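Local coordinates for polysaccharide biosynthesis protein CapD (PDB 6BWC), which acts in the pathway to CMP-pseudaminic acid, probably as an NADP-dependent short-chain dehydrogenase-type enzyme that modifies UDP-N-acetylglucosamine, at residues A101-T104 and N105-T109; T142-T145 and A146-I150. The protein carries 2 engineered substitutions. One frame throughout, in Å; residues are numbered along the deposited sequence.

In the fold
Contacts 1 and 2 are short stretches, each of rather more than two turns, of two neighbouring helices, 98-118 and 138-156, and their centres lie about 10 Å apart. A polar link joins them, a probable hydrogen bond of 2.9 Å from Asn105 ND2 to Thr142 OG1. Beside it the helices pack through carbon, with Ile106 CG1 3.6 Å from Thr145 CG2. Both contacts reach NADP, but at different ends: contact 1 lies by the adenine through Thr104, contact 2 holds the nicotinamide ribose through Lys143, whose side chain is also about 6 Å from the bound UDP-N-acetylglucosamine. Both also touch the second subunit, as expected of the paired helices through which many short-chain dehydrogenases dimerise.

Contact 1: A101-T104 and N105-T109; sequences AVLT and NIFGT. With NAP (NADP nicotinamide-adenine-dinucleotide phosphate), chain N.
Val102 and Ile106 form the tightly enclosed side of this stretch of helix. Val102 CG1, set anti to its own backbone N (chi1 178°), reaches within 4.0 Å of Ile106 CD1, the two side chains crossing at a slant, and the same two residues of the second subunit pack against them. The other flank is looser and partly exposed: Leu103 CD2 comes obliquely to the Phe107 ring, 4.3 Å from its CD2, and beyond it Phe107 packs on Phe99 of the second subunit and Leu103 on Asn68 of a third. The backbone between these sides illustrates a pi-type widening within an alpha helix. Val102 O accepts from two amides, Ile106 N at 2.9 Å and, in the carbonyl plane, Phe107 N at 3.0 Å. One step on, Gly108 N reaches back five residues to Leu103 O, 2.8 Å away, whereas Asn105 N keeps the ordinary alpha bond to Ala101 O. On the buried polar side Asn105 ND2 is held by Met88 O as well as by Thr142, and Thr109 OG1 donates to Asn105 O at 2.6 Å and is also hydrogen-bonded to His84. Thr104 OG1, hydrogen-bonded to Arg67, stands 3.9 Å from N6A of the NADP adenine.

Contact 2: T142-T145 and A146-I150; sequences TKLT and AERLI. With NAP (NADP nicotinamide-adenine-dinucleotide phosphate), chain N.
Leu144 and Arg148, one helical turn apart, run side by side and point the same way, so that a methyl group lies over the flat end of the arginine. Traced outward, Arg148 begins with CB against two carbonyl oxygens of the preceding turn, 3.2 Å from Thr145 O and slightly farther from Leu144 O. CG continues past Leu144 O, a bend at chi2 (41°) keeps CD beside that oxygen, at 3.7 Å, and from NE onward the neighbour is Leu144 CD1. That methyl sits above one guanidinium face, displaced toward its rim, with NH2 the nearest atom at 3.2 Å and CZ next at 3.4 Å. The polar grip on this group comes from the second subunit and is slight: NH1 makes a weak hydrogen bond to Thr136 O there, and NE a long, weak ion pair with Glu95.

Regular alpha bonds run through the segment, from Ala146 N to Thr142 O (2.7 Å) through to Leu149 N on Thr145 O. From another side of the helix Lys143 extends to the cofactor. Its NZ donates to O3D of the nicotinamide ribose at 3.1 Å and, weakly, to O2D, while Thr127 O takes a further bond. Together with Tyr139, whose hydroxyl also binds NADP, it matches the YxxxK motif of short-chain dehydrogenases. Glu147 is fixed at both carboxylate oxygens, by a salt bridge to Arg168 and a hydrogen bond to Ser128.

This stretch belongs to the helix of a beta-alpha-beta unit, 138-156: Ala146 and Ile150 rest on Phe126 of strand 123-129, Ile150 also meets Phe164 and Ser166 of strand 163-169, and Leu149 packs on Gln110 and Ile113 of helix 98-118.

Contact 1: A101-T104 and N105-T109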
ATOM      1  N   ALA C 101      13.397  10.971  -7.603  1.00 10.55           N
ATOM      2  CA  ALA C 101      13.032  11.438  -8.932  1.00 10.72           C
ATOM      3  C   ALA C 101      11.968  10.549  -9.632  1.00 10.74           C
ATOM      4  O   ALA C 101      11.093  11.063 -10.342  1.00 10.52           O
ATOM      5  CB  ALA C 101      14.276  11.571  -9.795  1.00 10.70           C
ATOM      6  N   VAL C 102      12.043   9.233  -9.425  1.00 10.78           N
ATOM      7  CA  VAL C 102      11.037   8.304  -9.970  1.00 10.95           C
ATOM      8  C   VAL C 102       9.672   8.593  -9.374  1.00 10.89           C
ATOM      9  O   VAL C 102       8.699   8.668 -10.115  1.00 11.34           O
ATOM     10  CB  VAL C 102      11.343   6.793  -9.728  1.00 11.03           C
ATOM     11  CG1 VAL C 102      10.236   5.900 -10.269  1.00 10.84           C
ATOM     12  CG2 VAL C 102      12.650   6.386 -10.376  1.00 11.41           C
ATOM     13  N   LEU C 103       9.592   8.733  -8.057  1.00 10.72           N
ATOM     14  CA  LEU C 103       8.307   8.956  -7.407  1.00 10.90           C
ATOM     15  C   LEU C 103       7.673  10.288  -7.871  1.00 11.37           C
ATOM     16  O   LEU C 103       6.521  10.331  -8.291  1.00 11.46           O
ATOM     17  CB  LEU C 103       8.440   8.892  -5.868  1.00 10.76           C
ATOM     18  CG  LEU C 103       8.875   7.540  -5.227  1.00 10.48           C
ATOM     19  CD1 LEU C 103       8.973   7.599  -3.711  1.00 10.29           C
ATOM     20  CD2 LEU C 103       7.947   6.406  -5.621  1.00 10.35           C
ATOM     21  N   THR C 104       8.442  11.359  -7.855  1.00 11.91           N
ATOM     22  CA  THR C 104       7.906  12.659  -8.196  1.00 12.44           C
ATOM     23  C   THR C 104       7.678  12.797  -9.719  1.00 13.22           C
ATOM     24  O   THR C 104       6.582  13.201 -10.147  1.00 13.36           O
ATOM     25  CB  THR C 104       8.814  13.758  -7.599  1.00 12.63           C
ATOM     26  OG1 THR C 104       8.856  13.621  -6.166  1.00 12.50           O
ATOM     27  CG2 THR C 104       8.308  15.160  -7.932  1.00 12.89           C
ATOM     28  N   ASN C 105       8.683  12.452 -10.532  1.00 14.07           N
ATOM     29  CA  ASN C 105       8.597  12.660 -11.983  1.00 15.01           C
ATOM     30  C   ASN C 105       7.775  11.603 -12.773  1.00 15.42           C
ATOM     31  O   ASN C 105       7.092  11.975 -13.742  1.00 14.91           O
ATOM     32  CB  ASN C 105       9.997  12.836 -12.613  1.00 15.67           C
ATOM     33  CG  ASN C 105      10.712  14.126 -12.165  1.00 16.22           C
ATOM     34  OD1 ASN C 105      10.164  14.949 -11.435  1.00 16.43           O
ATOM     35  ND2 ASN C 105      11.960  14.299 -12.620  1.00 16.56           N
ATOM     36  N   ILE C 106       7.829  10.314 -12.382  1.00 15.66           N
ATOM     37  CA  ILE C 106       7.050   9.244 -13.070  1.00 15.40           C
ATOM     38  C   ILE C 106       5.752   8.918 -12.326  1.00 15.84           C
ATOM     39  O   ILE C 106       4.653   9.198 -12.853  1.00 16.33           O
ATOM     40  CB  ILE C 106       7.874   7.945 -13.293  1.00 15.23           C
ATOM     41  CG1 ILE C 106       9.132   8.242 -14.116  1.00 14.88           C
ATOM     42  CG2 ILE C 106       7.036   6.869 -13.996  1.00 15.10           C
ATOM     43  CD1 ILE C 106      10.145   7.123 -14.124  1.00 14.86           C
ATOM     44  N   PHE C 107       5.877   8.357 -11.111  1.00 15.78           N
ATOM     45  CA  PHE C 107       4.724   7.860 -10.337  1.00 16.41           C
ATOM     46  C   PHE C 107       3.713   8.966 -10.105  1.00 15.67           C
ATOM     47  O   PHE C 107       2.506   8.731 -10.198  1.00 15.68           O
ATOM     48  CB  PHE C 107       5.143   7.185  -8.999  1.00 17.80           C
ATOM     49  CG  PHE C 107       3.967   6.719  -8.116  1.00 19.48           C
ATOM     50  CD1 PHE C 107       2.976   5.849  -8.612  1.00 20.08           C
ATOM     51  CD2 PHE C 107       3.846   7.154  -6.777  1.00 20.47           C
ATOM     52  CE1 PHE C 107       1.904   5.424  -7.818  1.00 20.32           C
ATOM     53  CE2 PHE C 107       2.781   6.715  -5.971  1.00 20.80           C
ATOM     54  CZ  PHE C 107       1.814   5.844  -6.492  1.00 20.79           C
ATOM     55  N   GLY C 108       4.207  10.173  -9.850  1.00 15.43           N
ATOM     56  CA  GLY C 108       3.346  11.363  -9.717  1.00 15.11           C
ATOM     57  C   GLY C 108       2.642  11.806 -10.997  1.00 14.77           C
ATOM     58  O   GLY C 108       1.476  12.257 -10.943  1.00 14.93           O
ATOM     59  N   THR C 109       3.326  11.690 -12.141  1.00 13.63           N
ATOM     60  CA  THR C 109       2.678  11.965 -13.407  1.00 13.18           C
ATOM     61  C   THR C 109       1.538  10.952 -13.599  1.00 13.06           C
ATOM     62  O   THR C 109       0.443  11.332 -14.018  1.00 13.22           O
ATOM     63  CB  THR C 109       3.660  11.942 -14.603  1.00 13.19           C
ATOM     64  OG1 THR C 109       4.754  12.826 -14.357  1.00 13.19           O
ATOM     65  CG2 THR C 109       2.976  12.372 -15.908  1.00 13.06           C
TER
HETATM   66  PA  NAP N 400      10.270  24.948  -9.334  1.00 11.89           P
HETATM   67  O1A NAP N 400      10.430  26.427  -9.120  1.00 11.76           O
HETATM   68  O2A NAP N 400      11.146  24.061  -8.518  1.00 11.61           O
HETATM   69  O5B NAP N 400       8.747  24.527  -9.132  1.00 12.48           O
HETATM   70  C5B NAP N 400       8.432  23.220  -8.647  1.00 13.55           C
HETATM   71  C4B NAP N 400       7.007  23.213  -8.102  1.00 14.05           C
HETATM   72  O4B NAP N 400       6.544  21.903  -7.780  1.00 14.10           O
HETATM   73  C3B NAP N 400       6.948  23.974  -6.804  1.00 14.55           C
HETATM   74  O3B NAP N 400       5.642  24.543  -6.781  1.00 14.51           O
HETATM   75  C2B NAP N 400       7.147  22.900  -5.767  1.00 15.21           C
HETATM   76  O2B NAP N 400       6.693  23.390  -4.522  1.00 16.97           O
HETATM   77  C1B NAP N 400       6.337  21.751  -6.370  1.00 14.74           C
HETATM   78  N9A NAP N 400       6.653  20.325  -6.016  1.00 14.66           N
HETATM   79  C8A NAP N 400       7.846  19.663  -5.982  1.00 14.92           C
HETATM   80  N7A NAP N 400       7.695  18.339  -5.639  1.00 14.59           N
HETATM   81  C5A NAP N 400       6.378  18.141  -5.456  1.00 14.59           C
HETATM   82  C6A NAP N 400       5.484  17.018  -5.076  1.00 14.46           C
HETATM   83  N6A NAP N 400       5.958  15.791  -4.816  1.00 14.61           N
HETATM   84  N1A NAP N 400       4.162  17.243  -5.002  1.00 14.28           N
HETATM   85  C2A NAP N 400       3.622  18.449  -5.247  1.00 14.38           C
HETATM   86  N3A NAP N 400       4.360  19.518  -5.587  1.00 14.44           N
HETATM   87  C4A NAP N 400       5.709  19.438  -5.709  1.00 14.58           C
HETATM   88  O3  NAP N 400      10.430  24.533 -10.886  1.00 11.95           O
HETATM   89  PN  NAP N 400      10.123  25.434 -12.198  1.00 11.96           P
HETATM   90  O1N NAP N 400       8.882  26.296 -12.019  1.00 12.34           O
HETATM   91  O2N NAP N 400      11.410  26.037 -12.670  1.00 11.96           O
HETATM   92  O5D NAP N 400       9.843  24.307 -13.285  1.00 12.19           O
HETATM   93  C5D NAP N 400       8.538  23.803 -13.421  1.00 12.66           C
HETATM   94  C4D NAP N 400       8.526  22.649 -14.418  1.00 13.08           C
HETATM   95  O4D NAP N 400       9.247  23.068 -15.584  1.00 13.12           O
HETATM   96  C3D NAP N 400       9.138  21.306 -13.979  1.00 13.12           C
HETATM   97  O3D NAP N 400       8.231  20.259 -14.329  1.00 13.01           O
HETATM   98  C2D NAP N 400      10.421  21.174 -14.765  1.00 13.32           C
HETATM   99  O2D NAP N 400      10.719  19.818 -15.114  1.00 13.21           O
HETATM  100  C1D NAP N 400      10.122  22.015 -16.006  1.00 13.49           C
HETATM  101  N1N NAP N 400      11.301  22.592 -16.663  1.00 13.68           N
HETATM  102  C2N NAP N 400      11.919  23.625 -16.068  1.00 14.03           C
HETATM  103  C3N NAP N 400      13.034  24.250 -16.595  1.00 13.84           C
HETATM  104  C7N NAP N 400      13.736  25.374 -15.915  1.00 14.26           C
HETATM  105  O7N NAP N 400      14.821  25.741 -16.371  1.00 14.63           O
HETATM  106  N7N NAP N 400      13.233  25.959 -14.824  1.00 14.44           N
HETATM  107  C4N NAP N 400      13.558  23.790 -17.907  1.00 14.01           C
HETATM  108  C5N NAP N 400      12.816  22.653 -18.463  1.00 13.95           C
HETATM  109  C6N NAP N 400      11.705  22.111 -17.839  1.00 13.68           C
HETATM  110  P2B NAP N 400       7.110  22.685  -3.134  1.00 20.64           P
HETATM  111  O1X NAP N 400       6.639  23.755  -2.168  1.00 20.66           O
HETATM  112  O2X NAP N 400       6.254  21.441  -3.023  1.00 19.86           O
HETATM  113  O3X NAP N 400       8.633  22.420  -3.197  1.00 20.55           O

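Contact 2: T142-T145 and A146-I150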
ATOM      1  N   THR C 142      13.528  10.301 -16.595  1.00 12.20           N
ATOM      2  CA  THR C 142      12.147  10.428 -16.076  1.00 12.14           C
ATOM      3  C   THR C 142      11.279  11.334 -16.963  1.00 12.05           C
ATOM      4  O   THR C 142      10.071  11.121 -17.071  1.00 12.14           O
ATOM      5  CB  THR C 142      12.068  10.965 -14.622  1.00 11.97           C
ATOM      6  OG1 THR C 142      12.648  12.271 -14.531  1.00 11.91           O
ATOM      7  CG2 THR C 142      12.794  10.078 -13.683  1.00 12.12           C
ATOM      8  N   LYS C 143      11.854  12.350 -17.579  1.00 11.97           N
ATOM      9  CA  LYS C 143      11.013  13.207 -18.417  1.00 12.51           C
ATOM     10  C   LYS C 143      10.603  12.508 -19.729  1.00 12.55           C
ATOM     11  O   LYS C 143       9.438  12.596 -20.159  1.00 12.69           O
ATOM     12  CB  LYS C 143      11.660  14.571 -18.657  1.00 12.73           C
ATOM     13  CG  LYS C 143      11.624  15.461 -17.409  1.00 12.93           C
ATOM     14  CD  LYS C 143      10.206  15.838 -16.987  1.00 13.09           C
ATOM     15  CE  LYS C 143      10.203  17.205 -16.300  1.00 13.49           C
ATOM     16  NZ  LYS C 143       9.004  17.524 -15.467  1.00 13.49           N
ATOM     17  N   LEU C 144      11.526  11.777 -20.335  1.00 12.13           N
ATOM     18  CA  LEU C 144      11.155  10.904 -21.430  1.00 11.95           C
ATOM     19  C   LEU C 144      10.015   9.976 -21.026  1.00 11.68           C
ATOM     20  O   LEU C 144       9.004   9.872 -21.747  1.00 12.00           O
ATOM     21  CB  LEU C 144      12.356  10.085 -21.897  1.00 12.06           C
ATOM     22  CG  LEU C 144      12.213   9.254 -23.170  1.00 12.13           C
ATOM     23  CD1 LEU C 144      11.643  10.069 -24.320  1.00 12.33           C
ATOM     24  CD2 LEU C 144      13.580   8.736 -23.557  1.00 12.22           C
ATOM     25  N   THR C 145      10.159   9.336 -19.871  1.00 11.23           N
ATOM     26  CA  THR C 145       9.131   8.416 -19.374  1.00 11.09           C
ATOM     27  C   THR C 145       7.803   9.128 -19.106  1.00 11.17           C
ATOM     28  O   THR C 145       6.760   8.674 -19.563  1.00 11.18           O
ATOM     29  CB  THR C 145       9.619   7.659 -18.137  1.00 11.02           C
ATOM     30  OG1 THR C 145      10.598   6.710 -18.549  1.00 10.94           O
ATOM     31  CG2 THR C 145       8.502   6.915 -17.443  1.00 11.14           C
ATOM     32  N   ALA C 146       7.843  10.246 -18.391  1.00 11.52           N
ATOM     33  CA  ALA C 146       6.648  11.091 -18.205  1.00 11.85           C
ATOM     34  C   ALA C 146       5.995  11.459 -19.539  1.00 12.40           C
ATOM     35  O   ALA C 146       4.862  11.070 -19.777  1.00 12.39           O
ATOM     36  CB  ALA C 146       6.985  12.335 -17.415  1.00 11.79           C
ATOM     37  N   GLU C 147       6.725  12.164 -20.416  1.00 13.05           N
ATOM     38  CA  GLU C 147       6.317  12.353 -21.823  1.00 13.31           C
ATOM     39  C   GLU C 147       5.603  11.148 -22.429  1.00 14.03           C
ATOM     40  O   GLU C 147       4.559  11.289 -23.100  1.00 13.83           O
ATOM     41  CB  GLU C 147       7.533  12.666 -22.690  1.00 13.00           C
ATOM     42  CG  GLU C 147       7.953  14.134 -22.624  1.00 12.94           C
ATOM     43  CD  GLU C 147       8.625  14.631 -23.885  1.00 12.37           C
ATOM     44  OE1 GLU C 147       8.151  14.288 -24.985  1.00 11.83           O
ATOM     45  OE2 GLU C 147       9.607  15.386 -23.764  1.00 12.13           O
ATOM     46  N   ARG C 148       6.183   9.975 -22.176  1.00 14.79           N
ATOM     47  CA  ARG C 148       5.616   8.705 -22.633  1.00 15.60           C
ATOM     48  C   ARG C 148       4.304   8.301 -21.978  1.00 15.57           C
ATOM     49  O   ARG C 148       3.390   7.844 -22.680  1.00 16.30           O
ATOM     50  CB  ARG C 148       6.647   7.572 -22.524  1.00 16.10           C
ATOM     51  CG  ARG C 148       7.225   7.122 -23.849  1.00 16.80           C
ATOM     52  CD  ARG C 148       7.546   8.262 -24.800  1.00 17.60           C
ATOM     53  NE  ARG C 148       8.593   7.859 -25.733  1.00 18.41           N
ATOM     54  CZ  ARG C 148       9.338   8.696 -26.449  1.00 19.00           C
ATOM     55  NH1 ARG C 148      10.294   8.220 -27.241  1.00 19.35           N
ATOM     56  NH2 ARG C 148       9.148  10.011 -26.376  1.00 19.62           N
ATOM     57  N   LEU C 149       4.214   8.444 -20.658  1.00 15.24           N
ATOM     58  CA  LEU C 149       2.932   8.279 -19.948  1.00 15.20           C
ATOM     59  C   LEU C 149       1.824   9.175 -20.523  1.00 15.52           C
ATOM     60  O   LEU C 149       0.684   8.769 -20.681  1.00 16.25           O
ATOM     61  CB  LEU C 149       3.083   8.643 -18.482  1.00 14.78           C
ATOM     62  CG  LEU C 149       3.389   7.608 -17.429  1.00 14.65           C
ATOM     63  CD1 LEU C 149       4.062   6.359 -17.959  1.00 14.93           C
ATOM     64  CD2 LEU C 149       4.254   8.289 -16.379  1.00 14.64           C
ATOM     65  N   ILE C 150       2.175  10.408 -20.822  1.00 15.90           N
ATOM     66  CA  ILE C 150       1.223  11.369 -21.363  1.00 16.01           C
ATOM     67  C   ILE C 150       0.640  10.929 -22.708  1.00 15.16           C
ATOM     68  O   ILE C 150      -0.570  10.977 -22.874  1.00 14.76           O
ATOM     69  CB  ILE C 150       1.865  12.783 -21.433  1.00 16.47           C
ATOM     70  CG1 ILE C 150       2.061  13.334 -19.998  1.00 16.53           C
ATOM     71  CG2 ILE C 150       1.039  13.743 -22.300  1.00 16.72           C
ATOM     72  CD1 ILE C 150       0.777  13.749 -19.276  1.00 16.31           C
TER
HETATM   73  PA  NAP N 400      10.270  24.948  -9.334  1.00 11.89           P
HETATM   74  O1A NAP N 400      10.430  26.427  -9.120  1.00 11.76           O
HETATM   75  O2A NAP N 400      11.146  24.061  -8.518  1.00 11.61           O
HETATM   76  O5B NAP N 400       8.747  24.527  -9.132  1.00 12.48           O
HETATM   77  C5B NAP N 400       8.432  23.220  -8.647  1.00 13.55           C
HETATM   78  C4B NAP N 400       7.007  23.213  -8.102  1.00 14.05           C
HETATM   79  O4B NAP N 400       6.544  21.903  -7.780  1.00 14.10           O
HETATM   80  C3B NAP N 400       6.948  23.974  -6.804  1.00 14.55           C
HETATM   81  O3B NAP N 400       5.642  24.543  -6.781  1.00 14.51           O
HETATM   82  C2B NAP N 400       7.147  22.900  -5.767  1.00 15.21           C
HETATM   83  O2B NAP N 400       6.693  23.390  -4.522  1.00 16.97           O
HETATM   84  C1B NAP N 400       6.337  21.751  -6.370  1.00 14.74           C
HETATM   85  N9A NAP N 400       6.653  20.325  -6.016  1.00 14.66           N
HETATM   86  C8A NAP N 400       7.846  19.663  -5.982  1.00 14.92           C
HETATM   87  N7A NAP N 400       7.695  18.339  -5.639  1.00 14.59           N
HETATM   88  C5A NAP N 400       6.378  18.141  -5.456  1.00 14.59           C
HETATM   89  C6A NAP N 400       5.484  17.018  -5.076  1.00 14.46           C
HETATM   90  N6A NAP N 400       5.958  15.791  -4.816  1.00 14.61           N
HETATM   91  N1A NAP N 400       4.162  17.243  -5.002  1.00 14.28           N
HETATM   92  C2A NAP N 400       3.622  18.449  -5.247  1.00 14.38           C
HETATM   93  N3A NAP N 400       4.360  19.518  -5.587  1.00 14.44           N
HETATM   94  C4A NAP N 400       5.709  19.438  -5.709  1.00 14.58           C
HETATM   95  O3  NAP N 400      10.430  24.533 -10.886  1.00 11.95           O
HETATM   96  PN  NAP N 400      10.123  25.434 -12.198  1.00 11.96           P
HETATM   97  O1N NAP N 400       8.882  26.296 -12.019  1.00 12.34           O
HETATM   98  O2N NAP N 400      11.410  26.037 -12.670  1.00 11.96           O
HETATM   99  O5D NAP N 400       9.843  24.307 -13.285  1.00 12.19           O
HETATM  100  C5D NAP N 400       8.538  23.803 -13.421  1.00 12.66           C
HETATM  101  C4D NAP N 400       8.526  22.649 -14.418  1.00 13.08           C
HETATM  102  O4D NAP N 400       9.247  23.068 -15.584  1.00 13.12           O
HETATM  103  C3D NAP N 400       9.138  21.306 -13.979  1.00 13.12           C
HETATM  104  O3D NAP N 400       8.231  20.259 -14.329  1.00 13.01           O
HETATM  105  C2D NAP N 400      10.421  21.174 -14.765  1.00 13.32           C
HETATM  106  O2D NAP N 400      10.719  19.818 -15.114  1.00 13.21           O
HETATM  107  C1D NAP N 400      10.122  22.015 -16.006  1.00 13.49           C
HETATM  108  N1N NAP N 400      11.301  22.592 -16.663  1.00 13.68           N
HETATM  109  C2N NAP N 400      11.919  23.625 -16.068  1.00 14.03           C
HETATM  110  C3N NAP N 400      13.034  24.250 -16.595  1.00 13.84           C
HETATM  111  C7N NAP N 400      13.736  25.374 -15.915  1.00 14.26           C
HETATM  112  O7N NAP N 400      14.821  25.741 -16.371  1.00 14.63           O
HETATM  113  N7N NAP N 400      13.233  25.959 -14.824  1.00 14.44           N
HETATM  114  C4N NAP N 400      13.558  23.790 -17.907  1.00 14.01           C
HETATM  115  C5N NAP N 400      12.816  22.653 -18.463  1.00 13.95           C
HETATM  116  C6N NAP N 400      11.705  22.111 -17.839  1.00 13.68           C
HETATM  117  P2B NAP N 400       7.110  22.685  -3.134  1.00 20.64           P
HETATM  118  O1X NAP N 400       6.639  23.755  -2.168  1.00 20.66           O
HETATM  119  O2X NAP N 400       6.254  21.441  -3.023  1.00 19.86           O
HETATM  120  O3X NAP N 400       8.633  22.420  -3.197  1.00 20.55           O